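Side-chain contacts in dTDP-4-dehydrorhamnose 3,5-epimerase (PDB 3RYK), which catalyses epimerisation at the C3 and C5 positions of the sugar ring of its dTDP-linked 4-keto sugar substrate, a step in dTDP-L-rhamnose biosynthesis: residues 35-40 and 123-128; 47-52 and 130-135. One frame throughout, in Å; residues are numbered along the deposited sequence.

Contacts 1 and 2 lie with their centres about 13 Å apart, on the same side of the centre of the chain. Their segments alternate along the sequence: 35-40, 47-52, 123-128, then 130-135. Strands 35-45 and 48-55 are successive antiparallel neighbours in one sheet, and strand 134-137 also pairs antiparallel with 35-45; strand 122-128 is an outermost strand, within this chain, of the other sheet. Contact 1 therefore joins the two sheets of the jelly roll in its interior, while contact 2 lies farther out, where the nucleotide binds beside the second subunit. They meet directly: Leu38 N lies 2.8 Å from Gln134 O, and Asn131 ND2 is 3.0 Å from Ile126 O.

Contact 1 (35-40 and 123-128); sequences AKLLEP and RGYILS
Leu37 reaches across the interior of the jelly roll and puts its CD1 methyl 3.5 Å from CD2 of Leu127, on the facing sheet. The same methyl lies 4.1 Å from Tyr125 CD1, and Leu37 CD2 stands equally far from that ring carbon, so both branches of the leucine meet CD1 of the ring, the CD1 methyl coming at it obliquely. CG of Leu37 is anti to the backbone N (chi1 -178°), which carries both methyls out toward the facing strand. The leucine slides past Tyr125 and Leu127 in the direction opposite to theirs.

This is packing between two sheets: strand 35-39 belongs to one, strand 123-128 to the other. Their short axes come within 9.8 Å at an angle of 25°, a spacing bridged by side chains, with no direct hydrogen bond from one segment to the other. Leu135 touches both Tyr125 and Leu127, Ile109 touches Tyr125 and Ala35, and Ile105 packs on Leu127. Strand 26-31 borders the site as well, with Ile28 touching Leu37 and Glu29 touching Tyr125. The tyrosine ring is further bounded on one face by CG of Arg123, 3.7 Å above its plane near the rim; the guanidinium of that arginine goes on to a salt bridge with Glu29.

At its far end the tyrosine becomes polar. Its hydroxyl comes 4.2 Å from Ala35 CB and meets a water, through which the two strands are linked: the water lies 2.7 Å from Tyr125 OH and donates a weak hydrogen bond to Ala35 O.

Contact 2 (47-52 and 130-135); sequences RGFFTE and DNHRQL. With TYD (thymidine-5'-diphosphate), chain D.
Phe49 and His132 form an aromatic contact near the protein surface, between strand 48-55 and the turn that leads from strand 122-128 into strand 134-137. The rings meet as an offset edge-to-face pair, planes at 78° and centroids 4.9 Å apart, the imidazole edge turned toward the face of Phe49 but displaced to its CZ end. His132 CE1 makes the closest approach, 3.4 Å from Phe49 CZ. Phe49 CG sits between its backbone N and carbonyl carbon (chi1 71°), which turns the ring toward the histidine. Just before His132 in the chain, Asn131 closes an Asx turn: its OD1 accepts from Arg133 N at 3.0 Å, the donor lying above the carbonyl plane, and also from Ser128 N.

In this jelly-roll epimerase, Phe49, Thr51 and Glu52 pair in an antiparallel ladder with a strand of the second subunit, whose Tyr75 meets the Phe49 ring. The neighbouring residue Phe50 serves the nucleotide: one face of its ring lies against the thymine of thymidine-5'-diphosphate, with C6 of the base 3.5 Å above the plane. Glu52, extended beyond CG, accepts a hydrogen bond from thymine N3 at OE2 (2.8 Å, 158°), while its OE1 is held by Asn55 ND2.

Contact 1 (35-40 and 123-128)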
ATOM      1  N   ALA A  35       0.240  19.809  -7.715  1.00 22.74           N
ATOM      2  CA  ALA A  35       0.842  18.968  -6.658  1.00 22.33           C
ATOM      3  C   ALA A  35       0.004  19.107  -5.394  1.00 22.41           C
ATOM      4  O   ALA A  35      -0.298  20.207  -4.982  1.00 25.15           O
ATOM      5  CB  ALA A  35       2.287  19.344  -6.393  1.00 22.72           C
ATOM      6  N   LYS A  36      -0.333  17.996  -4.760  1.00 22.02           N
ATOM      7  CA  LYS A  36      -1.178  18.027  -3.566  1.00 21.64           C
ATOM      8  C   LYS A  36      -0.668  17.187  -2.414  1.00 22.13           C
ATOM      9  O   LYS A  36      -0.365  16.015  -2.598  1.00 22.56           O
ATOM     10  CB  LYS A  36      -2.578  17.534  -3.969  1.00 22.28           C
ATOM     11  CG  LYS A  36      -3.289  18.427  -4.989  1.00 23.20           C
ATOM     12  CD  LYS A  36      -4.551  17.770  -5.536  1.00 25.66           C
ATOM     13  CE  LYS A  36      -5.286  18.639  -6.551  1.00 26.92           C
ATOM     14  NZ  LYS A  36      -5.815  19.891  -5.918  1.00 30.41           N
ATOM     15  N   LEU A  37      -0.550  17.809  -1.244  1.00 21.86           N
ATOM     16  CA  LEU A  37      -0.114  17.123  -0.027  1.00 22.22           C
ATOM     17  C   LEU A  37      -1.453  16.747   0.590  1.00 22.48           C
ATOM     18  O   LEU A  37      -2.270  17.621   0.852  1.00 23.66           O
ATOM     19  CB  LEU A  37       0.696  18.023   0.902  1.00 22.36           C
ATOM     20  CG  LEU A  37       1.214  17.346   2.173  1.00 21.14           C
ATOM     21  CD1 LEU A  37       2.172  16.195   1.859  1.00 19.73           C
ATOM     22  CD2 LEU A  37       1.908  18.390   3.039  1.00 21.88           C
ATOM     23  N   LEU A  38      -1.669  15.455   0.817  1.00 23.20           N
ATOM     24  CA  LEU A  38      -2.930  14.941   1.347  1.00 23.67           C
ATOM     25  C   LEU A  38      -2.832  14.223   2.691  1.00 24.18           C
ATOM     26  O   LEU A  38      -1.782  13.702   3.056  1.00 23.86           O
ATOM     27  CB  LEU A  38      -3.458  13.914   0.343  1.00 23.99           C
ATOM     28  CG  LEU A  38      -3.637  14.346  -1.121  1.00 25.64           C
ATOM     29  CD1 LEU A  38      -4.090  13.162  -2.008  1.00 28.05           C
ATOM     30  CD2 LEU A  38      -4.602  15.499  -1.218  1.00 28.65           C
ATOM     31  N   GLU A  39      -3.948  14.192   3.424  1.00 24.49           N
ATOM     32  CA  GLU A  39      -3.988  13.498   4.721  1.00 25.34           C
ATOM     33  C   GLU A  39      -5.261  12.665   4.833  1.00 26.19           C
ATOM     34  O   GLU A  39      -6.374  13.194   4.703  1.00 26.43           O
ATOM     35  CB  GLU A  39      -3.912  14.445   5.915  1.00 25.64           C
ATOM     36  CG  GLU A  39      -3.886  13.695   7.233  1.00 27.79           C
ATOM     37  CD  GLU A  39      -3.816  14.581   8.467  1.00 27.55           C
ATOM     38  OE1 GLU A  39      -3.507  14.025   9.540  1.00 28.00           O
ATOM     39  OE2 GLU A  39      -4.059  15.805   8.389  1.00 29.78           O
ATOM     40  N   PRO A  40      -5.103  11.360   5.104  1.00 26.34           N
ATOM     41  CA  PRO A  40      -6.244  10.478   5.237  1.00 26.60           C
ATOM     42  C   PRO A  40      -6.839  10.596   6.638  1.00 26.74           C
ATOM     43  O   PRO A  40      -6.115  10.893   7.600  1.00 27.26           O
ATOM     44  CB  PRO A  40      -5.611   9.098   5.083  1.00 26.74           C
ATOM     45  CG  PRO A  40      -4.287   9.264   5.754  1.00 27.12           C
ATOM     46  CD  PRO A  40      -3.841  10.640   5.363  1.00 27.19           C
ATOM     47  N   ARG A 123       9.840  21.775  -4.098  1.00 22.87           N
ATOM     48  CA  ARG A 123       9.329  21.836  -2.733  1.00 22.01           C
ATOM     49  C   ARG A 123       9.651  20.549  -1.986  1.00 20.81           C
ATOM     50  O   ARG A 123       9.509  19.449  -2.530  1.00 21.46           O
ATOM     51  CB  ARG A 123       7.843  22.184  -2.680  1.00 22.38           C
ATOM     52  CG  ARG A 123       7.267  22.317  -1.252  1.00 23.35           C
ATOM     53  CD  ARG A 123       5.907  23.011  -1.291  1.00 24.25           C
ATOM     54  NE  ARG A 123       5.319  23.227   0.035  1.00 26.10           N
ATOM     55  CZ  ARG A 123       5.630  24.237   0.846  1.00 26.68           C
ATOM     56  NH1 ARG A 123       6.577  25.106   0.509  1.00 27.84           N
ATOM     57  NH2 ARG A 123       5.028  24.354   2.034  1.00 28.23           N
ATOM     58  N   GLY A 124      10.105  20.729  -0.751  1.00 20.66           N
ATOM     59  CA  GLY A 124      10.478  19.642   0.151  1.00 20.22           C
ATOM     60  C   GLY A 124       9.408  19.359   1.197  1.00 20.30           C
ATOM     61  O   GLY A 124       9.068  20.244   1.987  1.00 21.92           O
ATOM     62  N   TYR A 125       8.899  18.124   1.207  1.00 19.99           N
ATOM     63  CA  TYR A 125       7.846  17.692   2.137  1.00 18.61           C
ATOM     64  C   TYR A 125       8.310  16.535   3.022  1.00 19.34           C
ATOM     65  O   TYR A 125       9.073  15.647   2.581  1.00 21.74           O
ATOM     66  CB  TYR A 125       6.679  17.109   1.349  1.00 18.19           C
ATOM     67  CG  TYR A 125       6.131  17.938   0.226  1.00 17.66           C
ATOM     68  CD1 TYR A 125       5.011  18.736   0.397  1.00 17.03           C
ATOM     69  CD2 TYR A 125       6.709  17.893  -1.026  1.00 18.43           C
ATOM     70  CE1 TYR A 125       4.482  19.469  -0.651  1.00 19.11           C
ATOM     71  CE2 TYR A 125       6.205  18.626  -2.074  1.00 19.36           C
ATOM     72  CZ  TYR A 125       5.082  19.417  -1.884  1.00 18.56           C
ATOM     73  OH  TYR A 125       4.573  20.138  -2.940  1.00 24.00           O
ATOM     74  N   ILE A 126       7.834  16.521   4.262  1.00 17.05           N
ATOM     75  CA  ILE A 126       8.175  15.463   5.197  1.00 18.07           C
ATOM     76  C   ILE A 126       6.972  14.532   5.262  1.00 17.89           C
ATOM     77  O   ILE A 126       5.908  14.936   5.755  1.00 19.16           O
ATOM     78  CB  ILE A 126       8.557  15.980   6.614  1.00 18.32           C
ATOM     79  CG1 ILE A 126       9.829  16.852   6.575  1.00 21.16           C
ATOM     80  CG2 ILE A 126       8.752  14.825   7.563  1.00 18.14           C
ATOM     81  CD1 ILE A 126      10.209  17.477   7.929  1.00 22.51           C
ATOM     82  N   LEU A 127       7.162  13.312   4.770  1.00 18.26           N
ATOM     83  CA  LEU A 127       6.162  12.271   4.739  1.00 18.29           C
ATOM     84  C   LEU A 127       6.657  11.199   5.713  1.00 18.00           C
ATOM     85  O   LEU A 127       7.832  10.787   5.689  1.00 17.55           O
ATOM     86  CB  LEU A 127       5.991  11.735   3.319  1.00 18.71           C
ATOM     87  CG  LEU A 127       5.682  12.797   2.247  1.00 18.02           C
ATOM     88  CD1 LEU A 127       5.483  12.185   0.857  1.00 20.45           C
ATOM     89  CD2 LEU A 127       4.460  13.616   2.649  1.00 18.72           C
ATOM     90  N   SER A 128       5.781  10.752   6.602  1.00 17.87           N
ATOM     91  CA  SER A 128       6.171   9.746   7.580  1.00 17.41           C
ATOM     92  C   SER A 128       5.081   8.740   7.942  1.00 17.74           C
ATOM     93  O   SER A 128       3.908   8.897   7.584  1.00 17.44           O
ATOM     94  CB  SER A 128       6.658  10.433   8.845  1.00 16.98           C
ATOM     95  OG  SER A 128       5.565  11.114   9.483  1.00 20.10           O
TER
HETATM   96  O   HOH W   1       1.932  20.434  -2.706  1.00 26.12           O

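Contact 2 (47-52 and 130-135)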
ATOM      1  N   ARG A  47      -6.514  -0.075  20.728  1.00 29.27           N
ATOM      2  CA  ARG A  47      -5.999  -1.268  20.015  1.00 28.70           C
ATOM      3  C   ARG A  47      -5.099  -0.937  18.827  1.00 27.61           C
ATOM      4  O   ARG A  47      -4.316  -1.780  18.385  1.00 27.73           O
ATOM      5  CB  ARG A  47      -7.178  -2.085  19.467  1.00 29.36           C
ATOM      6  CG  ARG A  47      -8.188  -2.507  20.518  1.00 31.79           C
ATOM      7  CD  ARG A  47      -9.406  -3.153  19.891  1.00 34.75           C
ATOM      8  NE  ARG A  47     -10.455  -3.334  20.890  1.00 38.91           N
ATOM      9  CZ  ARG A  47     -11.348  -2.404  21.243  1.00 39.89           C
ATOM     10  NH1 ARG A  47     -11.502  -1.280  20.542  1.00 41.21           N
ATOM     11  NH2 ARG A  47     -12.097  -2.604  22.320  1.00 40.08           N
ATOM     12  N   GLY A  48      -5.241   0.262  18.281  1.00 26.63           N
ATOM     13  CA  GLY A  48      -4.441   0.700  17.122  1.00 25.70           C
ATOM     14  C   GLY A  48      -5.241   1.685  16.291  1.00 25.81           C
ATOM     15  O   GLY A  48      -5.816   2.626  16.834  1.00 26.63           O
ATOM     16  N   PHE A  49      -5.252   1.509  14.972  1.00 25.48           N
ATOM     17  CA  PHE A  49      -6.026   2.408  14.106  1.00 25.44           C
ATOM     18  C   PHE A  49      -6.402   1.749  12.787  1.00 25.06           C
ATOM     19  O   PHE A  49      -5.920   0.659  12.443  1.00 24.48           O
ATOM     20  CB  PHE A  49      -5.299   3.735  13.798  1.00 25.40           C
ATOM     21  CG  PHE A  49      -4.110   3.598  12.867  1.00 24.47           C
ATOM     22  CD1 PHE A  49      -4.305   3.438  11.498  1.00 26.10           C
ATOM     23  CD2 PHE A  49      -2.817   3.693  13.341  1.00 24.79           C
ATOM     24  CE1 PHE A  49      -3.215   3.320  10.621  1.00 27.15           C
ATOM     25  CE2 PHE A  49      -1.737   3.583  12.482  1.00 26.27           C
ATOM     26  CZ  PHE A  49      -1.941   3.393  11.120  1.00 27.25           C
ATOM     27  N   PHE A  50      -7.306   2.424  12.084  1.00 24.99           N
ATOM     28  CA  PHE A  50      -7.794   2.026  10.785  1.00 24.71           C
ATOM     29  C   PHE A  50      -7.844   3.254   9.903  1.00 24.57           C
ATOM     30  O   PHE A  50      -8.133   4.356  10.366  1.00 24.66           O
ATOM     31  CB  PHE A  50      -9.212   1.461  10.823  1.00 25.27           C
ATOM     32  CG  PHE A  50      -9.765   1.184   9.455  1.00 26.13           C
ATOM     33  CD1 PHE A  50      -9.618  -0.054   8.865  1.00 26.76           C
ATOM     34  CD2 PHE A  50     -10.400   2.191   8.731  1.00 28.79           C
ATOM     35  CE1 PHE A  50     -10.112  -0.291   7.592  1.00 28.77           C
ATOM     36  CE2 PHE A  50     -10.894   1.961   7.464  1.00 29.68           C
ATOM     37  CZ  PHE A  50     -10.743   0.725   6.889  1.00 28.59           C
ATOM     38  N   THR A  51      -7.547   3.074   8.623  1.00 25.02           N
ATOM     39  CA  THR A  51      -7.616   4.181   7.686  1.00 26.25           C
ATOM     40  C   THR A  51      -7.765   3.676   6.263  1.00 26.30           C
ATOM     41  O   THR A  51      -7.283   2.579   5.939  1.00 26.98           O
ATOM     42  CB  THR A  51      -6.370   5.113   7.749  1.00 25.62           C
ATOM     43  OG1 THR A  51      -6.533   6.213   6.844  1.00 28.92           O
ATOM     44  CG2 THR A  51      -5.101   4.383   7.386  1.00 27.17           C
ATOM     45  N   GLU A  52      -8.499   4.444   5.452  1.00 27.45           N
ATOM     46  CA  GLU A  52      -8.679   4.146   4.035  1.00 27.76           C
ATOM     47  C   GLU A  52      -7.531   4.998   3.513  1.00 27.16           C
ATOM     48  O   GLU A  52      -7.612   6.237   3.514  1.00 27.09           O
ATOM     49  CB  GLU A  52     -10.027   4.596   3.448  1.00 29.00           C
ATOM     50  CG  GLU A  52     -11.275   3.895   3.995  1.00 30.81           C
ATOM     51  CD  GLU A  52     -12.575   4.378   3.343  1.00 33.31           C
ATOM     52  OE1 GLU A  52     -12.522   5.186   2.379  1.00 35.64           O
ATOM     53  OE2 GLU A  52     -13.662   3.937   3.794  1.00 34.48           O
ATOM     54  N   ASP A 130       4.158   8.208  10.926  1.00 20.05           N
ATOM     55  CA  ASP A 130       3.328   8.885  11.954  1.00 21.40           C
ATOM     56  C   ASP A 130       2.360   9.924  11.405  1.00 21.20           C
ATOM     57  O   ASP A 130       1.237  10.009  11.911  1.00 21.89           O
ATOM     58  CB  ASP A 130       4.196   9.443  13.085  1.00 22.47           C
ATOM     59  CG  ASP A 130       4.734   8.338  14.001  1.00 24.19           C
ATOM     60  OD1 ASP A 130       3.973   7.865  14.893  1.00 27.34           O
ATOM     61  OD2 ASP A 130       5.934   8.019  13.890  1.00 27.66           O
ATOM     62  N   ASN A 131       2.740  10.684  10.373  1.00 20.76           N
ATOM     63  CA  ASN A 131       1.799  11.700   9.836  1.00 20.28           C
ATOM     64  C   ASN A 131       0.827  11.166   8.767  1.00 19.91           C
ATOM     65  O   ASN A 131      -0.177  11.819   8.453  1.00 20.68           O
ATOM     66  CB  ASN A 131       2.473  13.045   9.436  1.00 19.99           C
ATOM     67  CG  ASN A 131       3.370  12.962   8.206  1.00 20.83           C
ATOM     68  OD1 ASN A 131       3.287  12.033   7.419  1.00 21.16           O
ATOM     69  ND2 ASN A 131       4.181  13.994   8.015  1.00 20.74           N
ATOM     70  N   HIS A 132       1.149   9.989   8.206  1.00 18.88           N
ATOM     71  CA  HIS A 132       0.364   9.293   7.194  1.00 18.77           C
ATOM     72  C   HIS A 132       0.100  10.151   5.948  1.00 17.99           C
ATOM     73  O   HIS A 132      -0.828   9.858   5.166  1.00 18.01           O
ATOM     74  CB  HIS A 132      -0.996   8.848   7.778  1.00 19.18           C
ATOM     75  CG  HIS A 132      -0.886   8.094   9.068  1.00 21.47           C
ATOM     76  ND1 HIS A 132      -0.583   6.749   9.127  1.00 25.59           N
ATOM     77  CD2 HIS A 132      -1.056   8.499  10.348  1.00 23.33           C
ATOM     78  CE1 HIS A 132      -0.549   6.370  10.394  1.00 25.80           C
ATOM     79  NE2 HIS A 132      -0.831   7.416  11.152  1.00 24.82           N
ATOM     80  N   ARG A 133       0.922  11.180   5.736  1.00 18.05           N
ATOM     81  CA  ARG A 133       0.735  12.078   4.616  1.00 18.03           C
ATOM     82  C   ARG A 133       1.093  11.479   3.298  1.00 18.41           C
ATOM     83  O   ARG A 133       1.894  10.552   3.238  1.00 20.57           O
ATOM     84  CB  ARG A 133       1.425  13.431   4.842  1.00 17.32           C
ATOM     85  CG  ARG A 133       0.736  14.248   5.949  1.00 18.66           C
ATOM     86  CD  ARG A 133       1.375  15.595   6.167  1.00 17.21           C
ATOM     87  NE  ARG A 133       0.619  16.334   7.205  1.00 18.59           N
ATOM     88  CZ  ARG A 133       0.864  17.595   7.554  1.00 18.51           C
ATOM     89  NH1 ARG A 133       1.834  18.290   6.978  1.00 20.01           N
ATOM     90  NH2 ARG A 133       0.108  18.194   8.474  1.00 20.98           N
ATOM     91  N   GLN A 134       0.449  11.987   2.255  1.00 19.03           N
ATOM     92  CA  GLN A 134       0.685  11.502   0.906  1.00 19.03           C
ATOM     93  C   GLN A 134       0.930  12.686   0.002  1.00 18.82           C
ATOM     94  O   GLN A 134       0.538  13.799   0.295  1.00 18.70           O
ATOM     95  CB  GLN A 134      -0.500  10.670   0.413  1.00 19.70           C
ATOM     96  CG  GLN A 134      -0.890   9.546   1.388  1.00 20.83           C
ATOM     97  CD  GLN A 134      -1.887   8.546   0.826  1.00 23.29           C
ATOM     98  OE1 GLN A 134      -2.123   8.474  -0.385  1.00 25.93           O
ATOM     99  NE2 GLN A 134      -2.462   7.746   1.711  1.00 25.33           N
ATOM    100  N   LEU A 135       1.658  12.448  -1.076  1.00 18.17           N
ATOM    101  CA  LEU A 135       1.952  13.506  -2.022  1.00 19.16           C
ATOM    102  C   LEU A 135       1.538  13.042  -3.410  1.00 19.60           C
ATOM    103  O   LEU A 135       1.905  11.939  -3.831  1.00 20.84           O
ATOM    104  CB  LEU A 135       3.443  13.827  -2.001  1.00 18.93           C
ATOM    105  CG  LEU A 135       3.902  14.956  -2.913  1.00 20.18           C
ATOM    106  CD1 LEU A 135       3.291  16.287  -2.500  1.00 21.60           C
ATOM    107  CD2 LEU A 135       5.425  15.040  -2.884  1.00 19.82           C
TER
HETATM  108  PA  TYD D 182     -14.129  -1.805  12.230  0.70 35.35           P
HETATM  109  O1A TYD D 182     -15.421  -2.326  11.638  0.70 34.96           O
HETATM  110  O2A TYD D 182     -12.890  -2.674  12.198  0.70 35.55           O
HETATM  111  O3A TYD D 182     -14.453  -1.382  13.747  0.70 33.57           O
HETATM  112  PB  TYD D 182     -13.921  -2.154  15.064  0.70 31.95           P
HETATM  113  O1B TYD D 182     -12.532  -1.598  15.281  0.70 29.72           O
HETATM  114  O2B TYD D 182     -14.928  -1.704  16.105  0.70 29.29           O
HETATM  115  O3B TYD D 182     -13.995  -3.632  14.718  0.70 32.49           O
HETATM  116  O5' TYD D 182     -13.776  -0.415  11.486  0.70 33.47           O
HETATM  117  C5' TYD D 182     -13.269   0.739  12.162  0.70 31.26           C
HETATM  118  C4' TYD D 182     -13.865   1.991  11.535  0.70 30.45           C
HETATM  119  O4' TYD D 182     -13.386   2.093  10.197  0.70 29.36           O
HETATM  120  C3' TYD D 182     -15.385   1.956  11.459  0.70 30.81           C
HETATM  121  O3' TYD D 182     -15.926   3.062  12.194  0.70 33.02           O
HETATM  122  C2' TYD D 182     -15.749   2.050   9.987  0.70 29.76           C
HETATM  123  C1' TYD D 182     -14.444   2.422   9.292  0.70 29.31           C
HETATM  124  N1  TYD D 182     -14.210   1.723   8.016  0.70 27.17           N
HETATM  125  C2  TYD D 182     -14.031   2.430   6.875  0.70 26.14           C
HETATM  126  O2  TYD D 182     -14.062   3.793   6.887  0.70 26.38           O
HETATM  127  N3  TYD D 182     -13.809   1.823   5.686  0.70 25.76           N
HETATM  128  C4  TYD D 182     -13.752   0.479   5.596  0.70 25.76           C
HETATM  129  O4  TYD D 182     -13.511  -0.105   4.390  0.70 26.93           O
HETATM  130  C5  TYD D 182     -13.946  -0.314   6.835  0.70 24.67           C
HETATM  131  C5M TYD D 182     -13.910  -1.817   6.857  0.70 25.71           C
HETATM  132  C6  TYD D 182     -14.170   0.377   8.012  0.70 26.10           C